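PDB 4KZK: L-arabinose ABC transporter, periplasmic L-arabinose-binding protein from Burkholderia thailandensis, which binds beta-D-galactose and, as its name implies, probably L-arabinose in the periplasm, presumably delivering the sugar to an ABC transporter for uptake into the cell. Local coordinates for residues A223-R228 with E251-G256. Residues are numbered along the deposited sequence; the frame is centred on the assembly and turned at random.
Sequences AFTKHR and EGRGIG
Ile-255 lays its terminal methyl on the ring of Phe-224. Ile-255 CD1 sits 3.8 Å from the ring centroid and only 20° off the normal, a CH-pi contact over the face, displaced toward the CD1 side of the ring, where Ile-255 CD1 lies 3.6 Å from Phe-224 CD1. The extended chi2 of Ile-255 carries the methyl to the ring.

Arg-253 reaches over by another route. Its aliphatic part runs beside the root of the phenylalanine, with Arg-253 CD 3.7 Å from Phe-224 CD2 in an oblique approach. A bend at chi3 (82°) then turns the guanidinium onto the end of the opposing helix, where one of its faces looks at the backbone N of Thr-225. Guanidinium and phenyl planes stand 44° apart, with the guanidinium over the helix backbone rather than the ring. Thr-225 OG1 comes close to both terminal nitrogens, 2.9 Å from Arg-253 NH1 and 3.0 Å from Arg-253 NH2, but its clear hydrogen bond goes to Asn-221 O, one turn back; Asn-221 OD1 takes a weak hydrogen bond from Arg-253 NH2.

The apolar half faces inward and the polar half lies at the surface. Helix 240-252 ends in a Schellman motif with Gly-254 at C-prime, after which the Ile-255 side chain points toward helix 213-226. Beneath this join between neighbouring helices, Phe-224 meets Trp-233 edge-to-face and rests on Leu-172, and with Ile-255 it packs on Met-260, linking both helix ends to strands 170-175, 233-236 and 260-264 in the sugar-binding protein's second lobe, away from the ligand pocket.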
loop_
_atom_site.group_PDB
_atom_site.type_symbol
_atom_site.label_atom_id
_atom_site.label_comp_id
_atom_site.label_asym_id
_atom_site.label_seq_id
_atom_site.Cartn_x
_atom_site.Cartn_y
_atom_site.Cartn_z
ATOM N N ALA A 223 17.258 -8.927 -10.615
ATOM C CA ALA A 223 18.260 -8.453 -9.669
ATOM C C ALA A 223 19.098 -9.591 -9.089
ATOM O O ALA A 223 20.320 -9.464 -8.950
ATOM C CB ALA A 223 17.581 -7.687 -8.541
ATOM N N PHE A 224 18.443 -10.687 -8.700
ATOM C CA PHE A 224 19.185 -11.821 -8.130
ATOM C C PHE A 224 20.180 -12.375 -9.131
ATOM O O PHE A 224 21.310 -12.720 -8.771
ATOM C CB PHE A 224 18.246 -12.937 -7.683
ATOM C CG PHE A 224 17.400 -12.593 -6.491
ATOM C CD1 PHE A 224 17.961 -11.990 -5.370
ATOM C CD2 PHE A 224 16.034 -12.902 -6.467
ATOM C CE1 PHE A 224 17.191 -11.674 -4.267
ATOM C CE2 PHE A 224 15.258 -12.586 -5.351
ATOM C CZ PHE A 224 15.845 -11.974 -4.250
ATOM N N THR A 225 19.782 -12.463 -10.389
ATOM C CA THR A 225 20.704 -12.934 -11.424
ATOM C C THR A 225 21.974 -12.087 -11.529
ATOM O O THR A 225 23.061 -12.636 -11.712
ATOM C CB THR A 225 20.016 -12.989 -12.796
ATOM O OG1 THR A 225 18.892 -13.860 -12.703
ATOM C CG2 THR A 225 20.955 -13.519 -13.881
ATOM N N LYS A 226 21.845 -10.765 -11.431
ATOM C CA LYS A 226 23.021 -9.885 -11.504
ATOM C C LYS A 226 23.877 -9.855 -10.252
ATOM O O LYS A 226 25.041 -9.482 -10.327
ATOM C CB LYS A 226 22.610 -8.446 -11.805
ATOM C CG LYS A 226 21.896 -8.310 -13.123
ATOM C CD LYS A 226 21.810 -6.866 -13.597
ATOM C CE LYS A 226 20.874 -6.782 -14.792
ATOM N NZ LYS A 226 20.520 -5.385 -15.172
ATOM N N HIS A 227 23.310 -10.210 -9.102
ATOM C CA HIS A 227 24.019 -10.059 -7.831
ATOM C C HIS A 227 24.112 -11.370 -7.073
ATOM O O HIS A 227 23.693 -11.477 -5.919
ATOM C CB HIS A 227 23.336 -8.976 -6.997
ATOM C CG HIS A 227 23.399 -7.624 -7.628
ATOM N ND1 HIS A 227 24.501 -6.808 -7.508
ATOM C CD2 HIS A 227 22.520 -6.960 -8.415
ATOM C CE1 HIS A 227 24.290 -5.690 -8.178
ATOM N NE2 HIS A 227 23.100 -5.758 -8.744
ATOM N N ARG A 228 24.706 -12.367 -7.722
ATOM C CA ARG A 228 24.885 -13.691 -7.127
ATOM C C ARG A 228 25.945 -13.709 -6.015
ATOM O O ARG A 228 26.130 -14.730 -5.349
ATOM C CB ARG A 228 25.245 -14.712 -8.217
ATOM N N GLU A 251 13.106 -17.706 -3.256
ATOM C CA GLU A 251 12.932 -19.129 -3.020
ATOM C C GLU A 251 13.303 -19.955 -4.254
ATOM O O GLU A 251 13.963 -21.015 -4.148
ATOM C CB GLU A 251 11.503 -19.430 -2.577
ATOM C CG GLU A 251 11.181 -18.911 -1.179
ATOM C CD GLU A 251 9.694 -18.903 -0.889
ATOM O OE1 GLU A 251 8.910 -19.283 -1.784
ATOM O OE2 GLU A 251 9.314 -18.527 0.229
ATOM N N GLY A 252 12.902 -19.464 -5.425
ATOM C CA GLY A 252 13.217 -20.115 -6.696
ATOM C C GLY A 252 14.705 -20.172 -7.010
ATOM O O GLY A 252 15.131 -20.985 -7.823
ATOM N N ARG A 253 15.485 -19.299 -6.371
ATOM C CA ARG A 253 16.943 -19.243 -6.545
ATOM C C ARG A 253 17.770 -19.727 -5.353
ATOM O O ARG A 253 18.950 -19.372 -5.236
ATOM C CB ARG A 253 17.351 -17.803 -6.772
ATOM C CG ARG A 253 16.552 -17.065 -7.805
ATOM C CD ARG A 253 17.355 -15.857 -8.180
ATOM N NE ARG A 253 18.391 -16.181 -9.156
ATOM C CZ ARG A 253 18.259 -16.005 -10.468
ATOM N NH1 ARG A 253 19.256 -16.327 -11.278
ATOM N NH2 ARG A 253 17.134 -15.490 -10.970
ATOM N N GLY A 254 17.168 -20.490 -4.454
ATOM C CA GLY A 254 17.888 -21.004 -3.301
ATOM C C GLY A 254 18.176 -19.993 -2.210
ATOM O O GLY A 254 19.037 -20.233 -1.375
ATOM N N ILE A 255 17.458 -18.872 -2.211
ATOM C CA ILE A 255 17.535 -17.882 -1.134
ATOM C C ILE A 255 16.275 -18.036 -0.301
ATOM O O ILE A 255 15.241 -17.411 -0.588
ATOM C CB ILE A 255 17.592 -16.441 -1.672
ATOM C CG1 ILE A 255 18.707 -16.293 -2.709
ATOM C CG2 ILE A 255 17.814 -15.458 -0.527
ATOM C CD1 ILE A 255 18.530 -15.091 -3.601
ATOM N N GLY A 256 16.372 -18.870 0.726
ATOM C CA GLY A 256 15.242 -19.157 1.590
ATOM C C GLY A 256 15.251 -18.360 2.872
ATOM O O GLY A 256 15.985 -17.389 3.012
#